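PDB 4R03: DUF3836 domain-containing protein from Parabacteroides distasonis ATCC 8503, which is of unknown function but belongs to the DUF3836 family and folds as a single-layer antiparallel beta-sheet that probably evolved from beta-hairpin repeats. Local coordinates for residues 31-36 against 57-62. Numbering follows the deposited sequence. Where two conformers were deposited one is given.
Sequences QVRYEF and DEWVPF. With PO4 (phosphate ion), chain D.
The aliphatic part of R33 crosses one face of the W59 indole, and the two side chains cross at about a right angle. CB of R33 sits over the six-membered ring of W59, 3.4 Å from its centroid and almost on the ring normal, a CH-pi contact. CG is anti to the backbone N (chi1 175°), and the extended chain then carries CD across to the pyrrole side. There CD of R33 lies 3.7 Å from NE1 of W59. NE of R33 turns to its own strand and bonds OE2 of E35 at 2.9 Å. NH2 of R33 reaches the same OE2 at 3.2 Å, so the guanidinium holds E35 side-on in a salt bridge. The guanidinium plane lies 48° from the indole plane. Its cation-pi attraction to W59 is long and weak at most. NH1 of R33 points to the phosphate, 2.6 Å from O1. NE1 of W59 donates a hydrogen bond to phosphate O2 (2.8 Å). NZ of K30 is also hydrogen-bonded to the phosphate, which probably comes from the crystallisation liquor. The backbone of V32 and R33 approaches the far rim of the indole, where N of R33 is 3.5 Å from CZ3 of W59. W52 meets W59 edge-to-face. Strand 44-53 lies between strands 27-38 and 58-69 in the antiparallel sheet, so R33 and W59 meet on the sheet surface from strands that are not neighbours.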
ATOM      1  N   GLN A  31      -1.978   0.034 -12.655  1.00 11.40           N
ATOM      2  CA  GLN A  31      -1.589   1.286 -12.021  1.00 10.76           C
ATOM      3  C   GLN A  31      -0.741   1.080 -10.786  1.00 12.07           C
ATOM      4  O   GLN A  31       0.331   1.686 -10.652  1.00 13.42           O
ATOM      5  CB  GLN A  31      -2.811   2.137 -11.631  1.00 12.58           C
ATOM      6  CG  GLN A  31      -2.484   3.495 -11.128  1.00 14.24           C
ATOM      7  CD  GLN A  31      -3.707   4.220 -10.764  1.00 18.69           C
ATOM      8  OE1 GLN A  31      -4.463   3.754  -9.927  1.00 20.01           O
ATOM      9  NE2 GLN A  31      -3.914   5.389 -11.323  1.00 20.91           N
ATOM     10  N   VAL A  32      -1.218   0.302  -9.817  1.00 10.74           N
ATOM     11  CA  VAL A  32      -0.503   0.130  -8.568  1.00 10.22           C
ATOM     12  C   VAL A  32      -0.862  -1.220  -7.976  1.00 10.36           C
ATOM     13  O   VAL A  32      -1.986  -1.692  -8.185  1.00 10.99           O
ATOM     14  CB  VAL A  32      -0.771   1.318  -7.569  1.00 10.73           C
ATOM     15  CG1 VAL A  32      -2.243   1.492  -7.257  1.00 11.07           C
ATOM     16  CG2 VAL A  32       0.018   1.194  -6.320  1.00 11.98           C
ATOM     17  N   ARG A  33       0.070  -1.830  -7.252  1.00 10.49           N
ATOM     18  CA  ARG A  33      -0.115  -3.060  -6.494  1.00 10.62           C
ATOM     19  C   ARG A  33       0.269  -2.798  -5.042  1.00 11.49           C
ATOM     20  O   ARG A  33       1.282  -2.225  -4.759  1.00 11.82           O
ATOM     21  CB  ARG A  33       0.762  -4.180  -7.045  1.00 11.84           C
ATOM     22  CG  ARG A  33       0.731  -5.472  -6.234  1.00 12.69           C
ATOM     23  CD  ARG A  33       1.681  -6.501  -6.850  1.00 16.16           C
ATOM     24  NE  ARG A  33       1.713  -7.692  -5.979  1.00 17.24           N
ATOM     25  CZ  ARG A  33       0.919  -8.717  -6.112  1.00 19.78           C
ATOM     26  NH1 ARG A  33       0.084  -8.819  -7.120  1.00 25.64           N
ATOM     27  NH2 ARG A  33       1.025  -9.685  -5.217  1.00 22.01           N
ATOM     28  N   TYR A  34      -0.621  -3.216  -4.137  1.00 11.22           N
ATOM     29  CA  TYR A  34      -0.400  -3.091  -2.707  1.00 10.53           C
ATOM     30  C   TYR A  34      -0.253  -4.493  -2.122  1.00 11.97           C
ATOM     31  O   TYR A  34      -0.988  -5.429  -2.482  1.00 12.29           O
ATOM     32  CB  TYR A  34      -1.557  -2.417  -2.036  1.00 10.80           C
ATOM     33  CG  TYR A  34      -1.859  -1.042  -2.546  1.00 11.92           C
ATOM     34  CD1 TYR A  34      -0.982  -0.017  -2.339  1.00 13.04           C
ATOM     35  CD2 TYR A  34      -3.030  -0.762  -3.214  1.00 13.56           C
ATOM     36  CE1 TYR A  34      -1.270   1.247  -2.782  1.00 12.82           C
ATOM     37  CE2 TYR A  34      -3.315   0.516  -3.714  1.00 13.90           C
ATOM     38  CZ  TYR A  34      -2.449   1.545  -3.421  1.00 13.71           C
ATOM     39  OH  TYR A  34      -2.724   2.838  -3.896  1.00 15.85           O
ATOM     40  N   GLU A  35       0.672  -4.654  -1.190  1.00 11.88           N
ATOM     41  CA  GLU A  35       0.841  -5.904  -0.425  1.00 11.68           C
ATOM     42  C   GLU A  35       0.811  -5.540   1.044  1.00 12.54           C
ATOM     43  O   GLU A  35       1.386  -4.515   1.453  1.00 13.63           O
ATOM     44  CB  GLU A  35       2.129  -6.580  -0.780  1.00 13.33           C
ATOM     45  CG  GLU A  35       2.206  -7.042  -2.221  1.00 15.93           C
ATOM     46  CD  GLU A  35       3.445  -7.838  -2.571  1.00 22.10           C
ATOM     47  OE1 GLU A  35       4.394  -7.869  -1.768  1.00 22.72           O
ATOM     48  OE2 GLU A  35       3.483  -8.362  -3.730  1.00 22.76           O
ATOM     49  N   PHE A  36       0.184  -6.396   1.845  1.00 12.02           N
ATOM     50  CA  PHE A  36      -0.071  -6.105   3.266  1.00 11.67           C
ATOM     51  C   PHE A  36       0.481  -7.208   4.136  1.00 13.02           C
ATOM     52  O   PHE A  36       0.356  -8.406   3.847  1.00 14.69           O
ATOM     53  CB  PHE A  36      -1.580  -5.984   3.533  1.00 11.51           C
ATOM     54  CG  PHE A  36      -2.271  -4.950   2.711  1.00 11.43           C
ATOM     55  CD1 PHE A  36      -2.310  -3.620   3.137  1.00 12.88           C
ATOM     56  CD2 PHE A  36      -2.805  -5.257   1.475  1.00 11.24           C
ATOM     57  CE1 PHE A  36      -2.929  -2.653   2.345  1.00 12.33           C
ATOM     58  CE2 PHE A  36      -3.400  -4.299   0.697  1.00 11.45           C
ATOM     59  CZ  PHE A  36      -3.453  -2.985   1.130  1.00 12.27           C
ATOM     60  N   ASP A  57       7.744  -4.648 -18.010  1.00 19.43           N
ATOM     61  CA  ASP A  57       6.493  -5.366 -17.502  1.00 17.39           C
ATOM     62  C   ASP A  57       6.743  -6.108 -16.177  1.00 16.53           C
ATOM     63  O   ASP A  57       6.749  -7.348 -16.078  1.00 15.68           O
ATOM     64  CB  ASP A  57       5.863  -6.325 -18.527  1.00 18.58           C
ATOM     65  CG  ASP A  57       5.036  -5.614 -19.552  1.00 18.54           C
ATOM     66  OD1 ASP A  57       5.102  -4.378 -19.626  1.00 19.88           O
ATOM     67  OD2 ASP A  57       4.403  -6.375 -20.328  1.00 23.73           O
ATOM     68  N   GLU A  58       6.965  -5.313 -15.158  1.00 14.74           N
ATOM     69  CA  GLU A  58       7.277  -5.848 -13.851  0.50 15.61           C
ATOM     70  C   GLU A  58       6.808  -4.849 -12.771  1.00 14.06           C
ATOM     71  O   GLU A  58       6.839  -3.628 -12.987  1.00 14.08           O
ATOM     72  CB  GLU A  58       8.774  -6.189 -13.779  0.50 18.88           C
ATOM     73  CG  GLU A  58       9.641  -5.216 -13.154  0.50 19.75           C
ATOM     74  CD  GLU A  58      11.184  -5.498 -13.318  0.50 23.89           C
ATOM     75  OE1 GLU A  58      11.627  -6.165 -14.286  0.50 25.13           O
ATOM     76  OE2 GLU A  58      11.910  -5.040 -12.434  0.50 21.03           O
ATOM     77  N   TRP A  59       6.436  -5.392 -11.634  1.00 13.00           N
ATOM     78  CA  TRP A  59       6.194  -4.582 -10.455  1.00 12.65           C
ATOM     79  C   TRP A  59       7.518  -4.176  -9.824  1.00 14.16           C
ATOM     80  O   TRP A  59       8.384  -5.046  -9.561  1.00 15.56           O
ATOM     81  CB  TRP A  59       5.363  -5.388  -9.462  1.00 12.97           C
ATOM     82  CG  TRP A  59       3.954  -5.660  -9.881  1.00 13.18           C
ATOM     83  CD1 TRP A  59       3.418  -6.887 -10.135  1.00 13.42           C
ATOM     84  CD2 TRP A  59       2.899  -4.724 -10.055  1.00 12.22           C
ATOM     85  NE1 TRP A  59       2.106  -6.766 -10.497  1.00 13.91           N
ATOM     86  CE2 TRP A  59       1.749  -5.451 -10.453  1.00 13.31           C
ATOM     87  CE3 TRP A  59       2.800  -3.336  -9.945  1.00 12.60           C
ATOM     88  CZ2 TRP A  59       0.530  -4.814 -10.770  1.00 12.62           C
ATOM     89  CZ3 TRP A  59       1.561  -2.717 -10.246  1.00 12.92           C
ATOM     90  CH2 TRP A  59       0.460  -3.482 -10.625  1.00 12.79           C
ATOM     91  N   VAL A  60       7.671  -2.885  -9.543  1.00 12.84           N
ATOM     92  CA  VAL A  60       8.870  -2.326  -8.933  1.00 13.63           C
ATOM     93  C   VAL A  60       8.416  -1.609  -7.636  1.00 13.66           C
ATOM     94  O   VAL A  60       7.449  -0.848  -7.658  1.00 13.54           O
ATOM     95  CB  VAL A  60       9.542  -1.318  -9.839  1.00 14.53           C
ATOM     96  CG1 VAL A  60      10.820  -0.850  -9.216  1.00 16.28           C
ATOM     97  CG2 VAL A  60       9.833  -1.969 -11.188  1.00 15.66           C
ATOM     98  N   PRO A  61       9.131  -1.838  -6.534  1.00 13.50           N
ATOM     99  CA  PRO A  61       8.734  -1.150  -5.299  1.00 14.22           C
ATOM    100  C   PRO A  61       8.738   0.346  -5.447  1.00 13.18           C
ATOM    101  O   PRO A  61       9.613   0.925  -6.145  1.00 14.25           O
ATOM    102  CB  PRO A  61       9.795  -1.559  -4.272  1.00 15.05           C
ATOM    103  CG  PRO A  61      10.585  -2.568  -4.873  1.00 17.12           C
ATOM    104  CD  PRO A  61      10.324  -2.662  -6.358  1.00 15.93           C
ATOM    105  N   PHE A  62       7.757   1.011  -4.806  1.00 12.88           N
ATOM    106  CA  PHE A  62       7.556   2.416  -4.875  1.00 13.97           C
ATOM    107  C   PHE A  62       7.601   3.089  -3.502  1.00 13.73           C
ATOM    108  O   PHE A  62       8.396   4.011  -3.284  1.00 13.74           O
ATOM    109  CB  PHE A  62       6.245   2.769  -5.629  1.00 16.86           C
ATOM    110  CG  PHE A  62       6.097   4.213  -5.891  1.00 21.07           C
ATOM    111  CD1 PHE A  62       7.073   4.900  -6.593  1.00 23.58           C
ATOM    112  CD2 PHE A  62       5.033   4.906  -5.418  1.00 28.79           C
ATOM    113  CE1 PHE A  62       6.983   6.258  -6.819  1.00 29.17           C
ATOM    114  CE2 PHE A  62       4.928   6.298  -5.640  1.00 31.38           C
ATOM    115  CZ  PHE A  62       5.913   6.958  -6.329  1.00 30.99           C
TER
HETATM  116  P   PO4 D 203      -0.672  -9.050 -11.185  0.50 26.44           P
HETATM  117  O1  PO4 D 203      -0.375  -8.857  -9.712  0.50 26.78           O
HETATM  118  O2  PO4 D 203       0.506  -8.539 -11.923  0.50 26.39           O
HETATM  119  O3  PO4 D 203      -1.944  -8.332 -11.678  0.50 22.35           O
HETATM  120  O4  PO4 D 203      -0.891 -10.525 -11.435  0.50 31.40           O